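Local structure of LYND (Lyngbya aestuarii, 4V1T) at residues L328-R333 with E540-G545; L449-E454 with G712-V717; L601-F606 with V705-Q710. The protein probably catalyses the ATP-dependent cyclodehydration that turns cysteine residues of a precursor peptide into thiazoline rings in cyanobactin biosynthesis. All blocks are in the same frame, centred on the assembly; numbering follows the deposited sequence.

Contact 1: residues L328-R333 with E540-G545; sequences LKLESR and EAILQG
L328 and L330 both lean on I542, a residue of helix 538-561 in the YcaO domain, so that an extended loop is laid against one side of the helix that also borders the ADP pocket. Along the helix, E540 takes no part in the contact: its OE1 accepts from the backbone N of G345 and its OE2 from N536 ND2, so this buried carboxylate has both oxygens engaged. Two residues on, I542 makes the contact. Its CG1 lies anti to the carbonyl carbon (chi1 -69°) and the chain then runs extended, pushing CD1 out toward the loop as a single apolar tip. I542 CD1 sits 4.2 Å from L330 CD1 and 4.4 Å from L328 CD2, both loose van der Waals distances. The two leucines also lie alongside one another, with L328 CD2 and L330 CD2 4.1 Å apart, so the methyl meets a small apolar patch. L543 faces elsewhere, onto I697 and V701 of helix 697-710, and Q544 touches the ADP. The loop has further fastenings close by: E331 N bonds to E539 OE1, and R333 NE forms a salt bridge with E539 OE2. Through the segment the helix keeps its regular bonding, with Q544 N 3.2 Å from E540 O and G545 N 2.9 Å from A541 O.

Contact 2: residues L449-E454 with G712-V717; sequences LAIHPE and GLETLV
I451 and L716 reach for each other tip to tip, joining the loop ahead of helix 454-457 to strand 716-719 of the antiparallel sheet in the YcaO domain. The isoleucine starts from a backbone bonded to Y506 on strand 503-508, and its CB points at the sheet. From CB, the CG2 methyl branches off anti to the backbone N, which leaves I451 CG2 5.5 Å from L716 CD1. The other branch is anti to the carbonyl carbon (chi1 -74°) and brings I451 CG1 to 4.6 Å from L716 CD1. Beyond it CD1 makes the meeting with L716 CD1, modelled too close for two methyl carbons, so the exact spacing is doubtful. I451 CD1 also has E714 OE1 4.4 Å away, while E714 OE2 is hydrogen-bonded to S498 OG. K505, on strand 503-508, touches both I451 and L716. Just past I451, the ring of H452 meets that of F485 edge to face. The loop then turns into its helix with a side-chain cap: H452 ND1, with the donor almost in the ring plane, accepts from E454 N at 3.2 Å and 164°.

Contact 3: residues L601-F606 with V705-Q710; sequences LGIPAF and VNIAQQ
L601 meets I707 where a turn of the YcaO domain runs up against helix 697-710, with the two side chains set at a slant to each other. The turn leads into 605-612, the middle strand of a three-stranded antiparallel sheet (590-596, 605-612, 621-626). L601 CB rests 3.8 Å from I707 CG2, and the CD2 methyl of L601 lies 4.2 Å from the same I707 CG2 and 4.1 Å from the I707 carbonyl O, so the leucine flanks both side chain and backbone of that helical turn. The carbonyl is involved too: L601 O is 3.5 Å from I707 CG2, while its hydrogen bond comes from R692 NH2. R692 also touches the I707 side chain. G602, at positive phi (77°), swings the chain round and brings I603 to the same isoleucine from another position. I707 sends CG2 anti to the backbone N and its CG1 branch anti to the carbonyl carbon (chi1 -75°), which splits the work: CG2 serves L601, and CD1 goes to I603, where I603 CG1 stands 4.4 Å from I707 CD1. I603 also packs on F546 and M547 of helix 538-561, and L601 on V550 of that helix, so both hydrophobic residues bridge two helices. P604 and A605 carry the chain into its strand, and the F606 ring meets that of Y689. Chemically this is apolar packing between aliphatic branches: direct attraction between the segments is dispersive, and a directional hold on the turn comes from R692 at the L601 carbonyl.

Overall arrangement
From the N terminus, contact 1 opens in the loop after helix 319-324 and closes on helix 538-561. Contact 2 opens at 449-454, inside that first span, and closes only at 712-717, so the two cross. Contact 3, from 601-606 to 705-710, falls wholly within the span of contact 2 and begins after contact 1 has closed. Helix 697-710 is followed in the chain by strand 716-719, and a probable hydrogen bond from L713 N to A708 O ties the link between them back to the helix. V717 packs on I542 and L328, linking contacts 2 and 1. Together they tie loops and two helices to the sheet holding 716-719 and the three-stranded sheet holding 605-612.

Contact 1: residues L328-R333 with E540-G545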
ATOM      1  N   LEU B 328      -7.660 -30.446  21.247  1.00 71.62           N
ATOM      2  CA  LEU B 328      -6.892 -29.260  20.847  1.00 71.51           C
ATOM      3  C   LEU B 328      -5.381 -29.504  20.816  1.00 80.29           C
ATOM      4  O   LEU B 328      -4.772 -29.812  21.843  1.00 78.67           O
ATOM      5  CB  LEU B 328      -7.189 -28.105  21.798  1.00 63.17           C
ATOM      6  CG  LEU B 328      -7.569 -26.778  21.154  1.00 66.36           C
ATOM      7  CD1 LEU B 328      -8.892 -26.893  20.409  1.00 72.04           C
ATOM      8  CD2 LEU B 328      -7.662 -25.708  22.231  1.00 73.10           C
ATOM      9  N   LYS B 329      -4.785 -29.343  19.636  1.00 84.98           N
ATOM     10  CA  LYS B 329      -3.341 -29.481  19.464  1.00 94.39           C
ATOM     11  C   LYS B 329      -2.617 -28.185  19.821  1.00 91.80           C
ATOM     12  O   LYS B 329      -2.494 -27.290  18.978  1.00 89.71           O
ATOM     13  CB  LYS B 329      -3.002 -29.851  18.020  1.00 95.75           C
ATOM     14  CG  LYS B 329      -3.533 -31.195  17.553  1.00 88.35           C
ATOM     15  CD  LYS B 329      -3.115 -31.440  16.110  1.00 90.51           C
ATOM     16  CE  LYS B 329      -3.627 -32.774  15.588  1.00 93.26           C
ATOM     17  NZ  LYS B 329      -3.242 -32.975  14.160  1.00104.43           N
ATOM     18  N   LEU B 330      -2.144 -28.085  21.061  1.00 75.04           N
ATOM     19  CA  LEU B 330      -1.335 -26.940  21.477  1.00 75.35           C
ATOM     20  C   LEU B 330       0.141 -27.322  21.511  1.00 75.88           C
ATOM     21  O   LEU B 330       0.492 -28.451  21.825  1.00 81.54           O
ATOM     22  CB  LEU B 330      -1.783 -26.414  22.838  1.00 69.09           C
ATOM     23  CG  LEU B 330      -3.177 -25.774  22.946  1.00 74.61           C
ATOM     24  CD1 LEU B 330      -3.193 -24.741  24.069  1.00 69.44           C
ATOM     25  CD2 LEU B 330      -3.641 -25.132  21.640  1.00 65.15           C
ATOM     26  N   GLU B 331       0.997 -26.364  21.180  1.00 74.53           N
ATOM     27  CA  GLU B 331       2.421 -26.620  21.038  1.00 80.86           C
ATOM     28  C   GLU B 331       3.221 -25.339  21.235  1.00 77.37           C
ATOM     29  O   GLU B 331       2.664 -24.248  21.227  1.00 69.31           O
ATOM     30  CB  GLU B 331       2.710 -27.210  19.655  1.00 80.96           C
ATOM     31  CG  GLU B 331       2.154 -26.380  18.506  1.00 83.29           C
ATOM     32  CD  GLU B 331       2.349 -27.049  17.161  1.00 95.81           C
ATOM     33  OE1 GLU B 331       1.517 -27.908  16.796  1.00104.69           O
ATOM     34  OE2 GLU B 331       3.334 -26.722  16.468  1.00 87.06           O
ATOM     35  N   SER B 332       4.531 -25.492  21.388  1.00 75.12           N
ATOM     36  CA  SER B 332       5.438 -24.383  21.644  1.00 73.13           C
ATOM     37  C   SER B 332       5.455 -23.356  20.512  1.00 71.59           C
ATOM     38  O   SER B 332       5.721 -23.684  19.354  1.00 74.85           O
ATOM     39  CB  SER B 332       6.858 -24.919  21.863  1.00 90.26           C
ATOM     40  OG  SER B 332       7.805 -23.868  21.867  1.00 88.77           O
ATOM     41  N   ARG B 333       5.177 -22.107  20.869  1.00 74.69           N
ATOM     42  CA  ARG B 333       5.257 -20.984  19.936  1.00 74.79           C
ATOM     43  C   ARG B 333       6.234 -19.945  20.477  1.00 69.95           C
ATOM     44  O   ARG B 333       5.877 -19.139  21.332  1.00 68.29           O
ATOM     45  CB  ARG B 333       3.875 -20.364  19.722  1.00 78.45           C
ATOM     46  CG  ARG B 333       2.857 -21.298  19.084  1.00 72.10           C
ATOM     47  CD  ARG B 333       3.230 -21.678  17.666  1.00 82.23           C
ATOM     48  NE  ARG B 333       2.229 -22.545  17.046  1.00 80.69           N
ATOM     49  CZ  ARG B 333       2.397 -23.176  15.890  1.00 75.55           C
ATOM     50  NH1 ARG B 333       3.528 -23.046  15.213  1.00 80.25           N
ATOM     51  NH2 ARG B 333       1.429 -23.941  15.410  1.00 80.73           N
ATOM     52  N   GLU B 540      -1.595 -17.978  20.497  1.00 53.59           N
ATOM     53  CA  GLU B 540      -1.493 -16.523  20.502  1.00 46.58           C
ATOM     54  C   GLU B 540      -2.863 -15.916  20.740  1.00 45.65           C
ATOM     55  O   GLU B 540      -3.025 -14.981  21.527  1.00 42.42           O
ATOM     56  CB  GLU B 540      -0.935 -16.036  19.164  1.00 61.44           C
ATOM     57  CG  GLU B 540      -0.136 -14.750  19.228  1.00 74.91           C
ATOM     58  CD  GLU B 540       0.447 -14.375  17.870  1.00 72.42           C
ATOM     59  OE1 GLU B 540       1.506 -14.931  17.502  1.00 64.81           O
ATOM     60  OE2 GLU B 540      -0.171 -13.547  17.162  1.00 67.25           O
ATOM     61  N   ALA B 541      -3.854 -16.456  20.050  1.00 42.05           N
ATOM     62  CA  ALA B 541      -5.218 -15.975  20.169  1.00 47.74           C
ATOM     63  C   ALA B 541      -5.807 -16.287  21.548  1.00 46.41           C
ATOM     64  O   ALA B 541      -6.529 -15.468  22.121  1.00 45.08           O
ATOM     65  CB  ALA B 541      -6.076 -16.581  19.071  1.00 43.41           C
ATOM     66  N   ILE B 542      -5.503 -17.472  22.069  1.00 51.37           N
ATOM     67  CA  ILE B 542      -5.969 -17.871  23.391  1.00 52.14           C
ATOM     68  C   ILE B 542      -5.404 -16.959  24.475  1.00 50.33           C
ATOM     69  O   ILE B 542      -6.124 -16.554  25.376  1.00 59.25           O
ATOM     70  CB  ILE B 542      -5.586 -19.331  23.699  1.00 52.05           C
ATOM     71  CG1 ILE B 542      -6.392 -20.278  22.808  1.00 42.79           C
ATOM     72  CG2 ILE B 542      -5.849 -19.661  25.168  1.00 54.00           C
ATOM     73  CD1 ILE B 542      -5.938 -21.723  22.878  1.00 47.14           C
ATOM     74  N   LEU B 543      -4.109 -16.662  24.388  1.00 50.31           N
ATOM     75  CA  LEU B 543      -3.453 -15.797  25.358  1.00 47.74           C
ATOM     76  C   LEU B 543      -4.127 -14.425  25.409  1.00 51.20           C
ATOM     77  O   LEU B 543      -4.447 -13.914  26.478  1.00 49.93           O
ATOM     78  CB  LEU B 543      -1.973 -15.620  25.015  1.00 50.95           C
ATOM     79  CG  LEU B 543      -1.158 -14.752  25.978  1.00 48.97           C
ATOM     80  CD1 LEU B 543      -1.226 -15.288  27.399  1.00 50.99           C
ATOM     81  CD2 LEU B 543       0.287 -14.664  25.517  1.00 52.38           C
ATOM     82  N   GLN B 544      -4.333 -13.833  24.242  1.00 52.60           N
ATOM     83  CA  GLN B 544      -4.967 -12.533  24.169  1.00 55.89           C
ATOM     84  C   GLN B 544      -6.394 -12.596  24.704  1.00 51.92           C
ATOM     85  O   GLN B 544      -6.825 -11.705  25.430  1.00 50.50           O
ATOM     86  CB  GLN B 544      -4.959 -12.008  22.731  1.00 64.80           C
ATOM     87  CG  GLN B 544      -5.483 -10.588  22.584  1.00 77.42           C
ATOM     88  CD  GLN B 544      -4.630  -9.574  23.315  1.00 98.00           C
ATOM     89  OE1 GLN B 544      -3.446  -9.406  23.007  1.00 91.33           O
ATOM     90  NE2 GLN B 544      -5.226  -8.893  24.302  1.00114.86           N
ATOM     91  N   GLY B 545      -7.116 -13.652  24.343  1.00 50.57           N
ATOM     92  CA  GLY B 545      -8.490 -13.828  24.786  1.00 61.04           C
ATOM     93  C   GLY B 545      -8.580 -13.895  26.295  1.00 50.70           C
ATOM     94  O   GLY B 545      -9.434 -13.253  26.906  1.00 51.56           O
TER

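Contact 2: residues L449-E454 with G712-V717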
ATOM      1  N   LEU B 449     -20.573 -32.608  32.117  1.00 61.30           N
ATOM      2  CA  LEU B 449     -19.776 -31.994  31.062  1.00 66.59           C
ATOM      3  C   LEU B 449     -20.413 -30.677  30.618  1.00 65.46           C
ATOM      4  O   LEU B 449     -19.741 -29.798  30.077  1.00 52.70           O
ATOM      5  CB  LEU B 449     -19.643 -32.943  29.877  1.00 59.30           C
ATOM      6  CG  LEU B 449     -18.930 -34.266  30.138  1.00 61.57           C
ATOM      7  CD1 LEU B 449     -19.017 -35.129  28.894  1.00 63.06           C
ATOM      8  CD2 LEU B 449     -17.478 -34.027  30.534  1.00 69.82           C
ATOM      9  N   ALA B 450     -21.714 -30.559  30.848  1.00 64.50           N
ATOM     10  CA  ALA B 450     -22.462 -29.361  30.497  1.00 64.62           C
ATOM     11  C   ALA B 450     -22.176 -28.231  31.469  1.00 57.53           C
ATOM     12  O   ALA B 450     -22.006 -28.464  32.664  1.00 59.54           O
ATOM     13  CB  ALA B 450     -23.950 -29.661  30.479  1.00 76.05           C
ATOM     14  N   ILE B 451     -22.122 -27.011  30.938  1.00 48.46           N
ATOM     15  CA  ILE B 451     -21.987 -25.798  31.737  1.00 51.75           C
ATOM     16  C   ILE B 451     -23.243 -24.943  31.590  1.00 52.68           C
ATOM     17  O   ILE B 451     -23.593 -24.514  30.492  1.00 54.10           O
ATOM     18  CB  ILE B 451     -20.733 -25.012  31.327  1.00 49.89           C
ATOM     19  CG1 ILE B 451     -19.496 -25.734  31.868  1.00 59.11           C
ATOM     20  CG2 ILE B 451     -20.767 -23.590  31.881  1.00 49.82           C
ATOM     21  CD1 ILE B 451     -18.235 -25.433  31.124  1.00 59.09           C
ATOM     22  N   HIS B 452     -23.934 -24.727  32.703  1.00 54.06           N
ATOM     23  CA  HIS B 452     -25.159 -23.946  32.702  1.00 53.24           C
ATOM     24  C   HIS B 452     -24.833 -22.523  32.239  1.00 45.41           C
ATOM     25  O   HIS B 452     -23.858 -21.938  32.702  1.00 58.98           O
ATOM     26  CB  HIS B 452     -25.783 -23.927  34.097  1.00 50.05           C
ATOM     27  CG  HIS B 452     -27.231 -23.557  34.111  1.00 47.16           C
ATOM     28  ND1 HIS B 452     -27.678 -22.272  33.896  1.00 51.83           N
ATOM     29  CD2 HIS B 452     -28.337 -24.306  34.322  1.00 44.65           C
ATOM     30  CE1 HIS B 452     -28.995 -22.243  33.975  1.00 61.75           C
ATOM     31  NE2 HIS B 452     -29.420 -23.466  34.234  1.00 48.97           N
ATOM     32  N   PRO B 453     -25.636 -21.969  31.310  1.00 46.39           N
ATOM     33  CA  PRO B 453     -25.340 -20.630  30.792  1.00 52.04           C
ATOM     34  C   PRO B 453     -25.236 -19.558  31.880  1.00 58.90           C
ATOM     35  O   PRO B 453     -24.506 -18.590  31.709  1.00 46.52           O
ATOM     36  CB  PRO B 453     -26.516 -20.347  29.846  1.00 49.03           C
ATOM     37  CG  PRO B 453     -27.578 -21.317  30.222  1.00 56.55           C
ATOM     38  CD  PRO B 453     -26.852 -22.530  30.698  1.00 52.96           C
ATOM     39  N   GLU B 454     -25.940 -19.740  32.992  1.00 57.30           N
ATOM     40  CA  GLU B 454     -25.934 -18.755  34.071  1.00 49.67           C
ATOM     41  C   GLU B 454     -24.595 -18.672  34.789  1.00 51.24           C
ATOM     42  O   GLU B 454     -24.292 -17.670  35.431  1.00 53.68           O
ATOM     43  CB  GLU B 454     -27.042 -19.067  35.083  1.00 50.51           C
ATOM     44  CG  GLU B 454     -28.440 -18.877  34.517  1.00 68.70           C
ATOM     45  CD  GLU B 454     -29.530 -19.039  35.568  1.00 75.04           C
ATOM     46  OE1 GLU B 454     -29.286 -18.748  36.758  1.00 80.32           O
ATOM     47  OE2 GLU B 454     -30.639 -19.455  35.200  1.00 67.25           O
ATOM     48  N   GLY B 712      -9.766 -21.212  41.542  1.00 60.77           N
ATOM     49  CA  GLY B 712     -10.939 -22.071  41.434  1.00 67.55           C
ATOM     50  C   GLY B 712     -11.730 -21.809  40.169  1.00 68.84           C
ATOM     51  O   GLY B 712     -12.955 -21.855  40.192  1.00 67.88           O
ATOM     52  N   LEU B 713     -11.020 -21.539  39.068  1.00 61.50           N
ATOM     53  CA  LEU B 713     -11.646 -21.172  37.798  1.00 52.96           C
ATOM     54  C   LEU B 713     -11.180 -22.065  36.648  1.00 61.14           C
ATOM     55  O   LEU B 713      -9.985 -22.319  36.482  1.00 56.70           O
ATOM     56  CB  LEU B 713     -11.336 -19.712  37.465  1.00 56.20           C
ATOM     57  CG  LEU B 713     -11.840 -18.675  38.477  1.00 60.87           C
ATOM     58  CD1 LEU B 713     -11.313 -17.287  38.141  1.00 61.77           C
ATOM     59  CD2 LEU B 713     -13.355 -18.659  38.528  1.00 46.84           C
ATOM     60  N   GLU B 714     -12.141 -22.534  35.856  1.00 63.15           N
ATOM     61  CA  GLU B 714     -11.859 -23.353  34.677  1.00 58.43           C
ATOM     62  C   GLU B 714     -11.787 -22.476  33.423  1.00 52.38           C
ATOM     63  O   GLU B 714     -12.561 -21.541  33.273  1.00 57.63           O
ATOM     64  CB  GLU B 714     -12.937 -24.428  34.519  1.00 62.78           C
ATOM     65  CG  GLU B 714     -12.735 -25.365  33.342  1.00 71.60           C
ATOM     66  CD  GLU B 714     -13.769 -26.474  33.309  1.00 75.87           C
ATOM     67  OE1 GLU B 714     -14.898 -26.251  33.797  1.00 71.65           O
ATOM     68  OE2 GLU B 714     -13.452 -27.565  32.794  1.00 73.87           O
ATOM     69  N   THR B 715     -10.863 -22.787  32.519  1.00 49.06           N
ATOM     70  CA  THR B 715     -10.702 -22.014  31.285  1.00 51.56           C
ATOM     71  C   THR B 715     -11.006 -22.860  30.048  1.00 47.91           C
ATOM     72  O   THR B 715     -10.328 -23.852  29.786  1.00 49.29           O
ATOM     73  CB  THR B 715      -9.277 -21.433  31.157  1.00 48.13           C
ATOM     74  OG1 THR B 715      -8.429 -22.375  30.504  1.00 75.32           O
ATOM     75  CG2 THR B 715      -8.714 -21.080  32.513  1.00 54.52           C
ATOM     76  N   LEU B 716     -12.039 -22.473  29.306  1.00 51.20           N
ATOM     77  CA  LEU B 716     -12.455 -23.194  28.110  1.00 51.78           C
ATOM     78  C   LEU B 716     -12.042 -22.444  26.851  1.00 55.29           C
ATOM     79  O   LEU B 716     -11.767 -21.249  26.898  1.00 52.13           O
ATOM     80  CB  LEU B 716     -13.976 -23.387  28.099  1.00 55.23           C
ATOM     81  CG  LEU B 716     -14.585 -24.261  29.196  1.00 57.30           C
ATOM     82  CD1 LEU B 716     -16.107 -24.222  29.122  1.00 52.34           C
ATOM     83  CD2 LEU B 716     -14.077 -25.694  29.122  1.00 68.19           C
ATOM     84  N   VAL B 717     -12.011 -23.158  25.726  1.00 43.01           N
ATOM     85  CA  VAL B 717     -11.719 -22.552  24.435  1.00 50.42           C
ATOM     86  C   VAL B 717     -12.616 -23.118  23.345  1.00 49.14           C
ATOM     87  O   VAL B 717     -12.782 -24.339  23.246  1.00 43.63           O
ATOM     88  CB  VAL B 717     -10.260 -22.796  24.010  1.00 51.04           C
ATOM     89  CG1 VAL B 717      -9.943 -21.989  22.764  1.00 41.85           C
ATOM     90  CG2 VAL B 717      -9.303 -22.436  25.133  1.00 66.02           C
TER

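Contact 3: residues L601-F606 with V705-Q710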
ATOM      1  N   LEU B 601      -5.833 -12.373  40.640  1.00 55.77           N
ATOM      2  CA  LEU B 601      -5.018 -13.228  39.774  1.00 62.69           C
ATOM      3  C   LEU B 601      -3.588 -12.708  39.669  1.00 61.24           C
ATOM      4  O   LEU B 601      -2.677 -13.442  39.282  1.00 60.76           O
ATOM      5  CB  LEU B 601      -5.641 -13.348  38.384  1.00 62.62           C
ATOM      6  CG  LEU B 601      -7.077 -13.875  38.304  1.00 61.18           C
ATOM      7  CD1 LEU B 601      -7.458 -14.178  36.862  1.00 58.45           C
ATOM      8  CD2 LEU B 601      -7.273 -15.111  39.171  1.00 61.87           C
ATOM      9  N   GLY B 602      -3.398 -11.436  40.012  1.00 60.05           N
ATOM     10  CA  GLY B 602      -2.072 -10.840  40.047  1.00 55.75           C
ATOM     11  C   GLY B 602      -1.511 -10.499  38.678  1.00 54.45           C
ATOM     12  O   GLY B 602      -0.353 -10.095  38.560  1.00 50.93           O
ATOM     13  N   ILE B 603      -2.324 -10.673  37.641  1.00 53.78           N
ATOM     14  CA  ILE B 603      -1.930 -10.313  36.286  1.00 55.28           C
ATOM     15  C   ILE B 603      -2.189  -8.826  36.098  1.00 55.66           C
ATOM     16  O   ILE B 603      -3.316  -8.380  36.256  1.00 52.60           O
ATOM     17  CB  ILE B 603      -2.717 -11.112  35.231  1.00 59.29           C
ATOM     18  CG1 ILE B 603      -2.462 -12.618  35.413  1.00 51.95           C
ATOM     19  CG2 ILE B 603      -2.326 -10.660  33.829  1.00 68.87           C
ATOM     20  CD1 ILE B 603      -3.308 -13.508  34.520  1.00 46.29           C
ATOM     21  N   PRO B 604      -1.148  -8.052  35.753  1.00 51.15           N
ATOM     22  CA  PRO B 604      -1.363  -6.607  35.728  1.00 50.50           C
ATOM     23  C   PRO B 604      -2.458  -6.164  34.762  1.00 48.97           C
ATOM     24  O   PRO B 604      -2.493  -6.573  33.605  1.00 51.29           O
ATOM     25  CB  PRO B 604      -0.002  -6.039  35.316  1.00 50.10           C
ATOM     26  CG  PRO B 604       0.836  -7.186  34.911  1.00 58.98           C
ATOM     27  CD  PRO B 604       0.245  -8.429  35.464  1.00 53.52           C
ATOM     28  N   ALA B 605      -3.349  -5.327  35.268  1.00 47.51           N
ATOM     29  CA  ALA B 605      -4.457  -4.805  34.502  1.00 41.15           C
ATOM     30  C   ALA B 605      -4.593  -3.341  34.855  1.00 56.28           C
ATOM     31  O   ALA B 605      -4.441  -2.957  36.020  1.00 48.31           O
ATOM     32  CB  ALA B 605      -5.738  -5.557  34.830  1.00 42.61           C
ATOM     33  N   PHE B 606      -4.878  -2.521  33.855  1.00 50.04           N
ATOM     34  CA  PHE B 606      -4.911  -1.086  34.061  1.00 44.32           C
ATOM     35  C   PHE B 606      -6.081  -0.404  33.372  1.00 39.05           C
ATOM     36  O   PHE B 606      -6.645  -0.925  32.413  1.00 46.15           O
ATOM     37  CB  PHE B 606      -3.602  -0.478  33.568  1.00 43.48           C
ATOM     38  CG  PHE B 606      -2.394  -1.002  34.279  1.00 50.07           C
ATOM     39  CD1 PHE B 606      -1.936  -0.388  35.435  1.00 50.33           C
ATOM     40  CD2 PHE B 606      -1.717  -2.108  33.795  1.00 46.76           C
ATOM     41  CE1 PHE B 606      -0.818  -0.868  36.094  1.00 52.69           C
ATOM     42  CE2 PHE B 606      -0.598  -2.591  34.448  1.00 51.88           C
ATOM     43  CZ  PHE B 606      -0.150  -1.976  35.601  1.00 51.62           C
ATOM     44  N   VAL B 705      -3.723 -20.588  32.628  1.00 50.73           N
ATOM     45  CA  VAL B 705      -4.715 -21.600  32.952  1.00 55.12           C
ATOM     46  C   VAL B 705      -4.569 -22.050  34.411  1.00 68.40           C
ATOM     47  O   VAL B 705      -5.561 -22.317  35.097  1.00 67.99           O
ATOM     48  CB  VAL B 705      -4.617 -22.819  32.011  1.00 70.84           C
ATOM     49  CG1 VAL B 705      -3.330 -23.558  32.238  1.00 83.28           C
ATOM     50  CG2 VAL B 705      -5.769 -23.773  32.240  1.00 80.82           C
ATOM     51  N   ASN B 706      -3.325 -22.116  34.878  1.00 67.86           N
ATOM     52  CA  ASN B 706      -3.037 -22.548  36.237  1.00 61.29           C
ATOM     53  C   ASN B 706      -3.303 -21.463  37.278  1.00 61.39           C
ATOM     54  O   ASN B 706      -3.733 -21.759  38.389  1.00 69.10           O
ATOM     55  CB  ASN B 706      -1.600 -23.039  36.335  1.00 64.90           C
ATOM     56  CG  ASN B 706      -1.394 -24.361  35.616  1.00 75.35           C
ATOM     57  OD1 ASN B 706      -2.001 -25.370  35.967  1.00 76.29           O
ATOM     58  ND2 ASN B 706      -0.543 -24.358  34.599  1.00 80.46           N
ATOM     59  N   ILE B 707      -3.053 -20.210  36.916  1.00 56.86           N
ATOM     60  CA  ILE B 707      -3.389 -19.084  37.784  1.00 66.11           C
ATOM     61  C   ILE B 707      -4.896 -19.026  38.020  1.00 62.06           C
ATOM     62  O   ILE B 707      -5.352 -18.758  39.128  1.00 60.19           O
ATOM     63  CB  ILE B 707      -2.906 -17.743  37.186  1.00 62.03           C
ATOM     64  CG1 ILE B 707      -1.395 -17.627  37.343  1.00 59.44           C
ATOM     65  CG2 ILE B 707      -3.571 -16.553  37.877  1.00 54.38           C
ATOM     66  CD1 ILE B 707      -0.781 -16.460  36.583  1.00 68.35           C
ATOM     67  N   ALA B 708      -5.663 -19.267  36.966  1.00 61.20           N
ATOM     68  CA  ALA B 708      -7.110 -19.276  37.071  1.00 62.81           C
ATOM     69  C   ALA B 708      -7.569 -20.453  37.921  1.00 53.56           C
ATOM     70  O   ALA B 708      -8.400 -20.295  38.808  1.00 55.83           O
ATOM     71  CB  ALA B 708      -7.741 -19.330  35.686  1.00 61.07           C
ATOM     72  N   GLN B 709      -7.010 -21.628  37.648  1.00 64.48           N
ATOM     73  CA  GLN B 709      -7.310 -22.831  38.422  1.00 64.64           C
ATOM     74  C   GLN B 709      -7.041 -22.641  39.915  1.00 74.30           C
ATOM     75  O   GLN B 709      -7.774 -23.169  40.752  1.00 69.86           O
ATOM     76  CB  GLN B 709      -6.485 -24.008  37.906  1.00 64.82           C
ATOM     77  CG  GLN B 709      -6.806 -25.338  38.569  1.00 71.82           C
ATOM     78  CD  GLN B 709      -5.598 -26.242  38.657  1.00 82.28           C
ATOM     79  OE1 GLN B 709      -4.936 -26.302  39.691  1.00 94.81           O
ATOM     80  NE2 GLN B 709      -5.303 -26.948  37.572  1.00 92.80           N
ATOM     81  N   GLN B 710      -5.984 -21.903  40.243  1.00 72.02           N
ATOM     82  CA  GLN B 710      -5.664 -21.606  41.641  1.00 77.13           C
ATOM     83  C   GLN B 710      -6.776 -20.796  42.296  1.00 77.18           C
ATOM     84  O   GLN B 710      -7.033 -20.931  43.492  1.00 85.96           O
ATOM     85  CB  GLN B 710      -4.344 -20.838  41.748  1.00 72.94           C
ATOM     86  CG  GLN B 710      -3.107 -21.698  41.549  1.00 72.80           C
ATOM     87  CD  GLN B 710      -2.897 -22.705  42.667  1.00 88.34           C
ATOM     88  OE1 GLN B 710      -3.174 -22.429  43.835  1.00 95.28           O
ATOM     89  NE2 GLN B 710      -2.404 -23.882  42.311  1.00 99.65           N
TER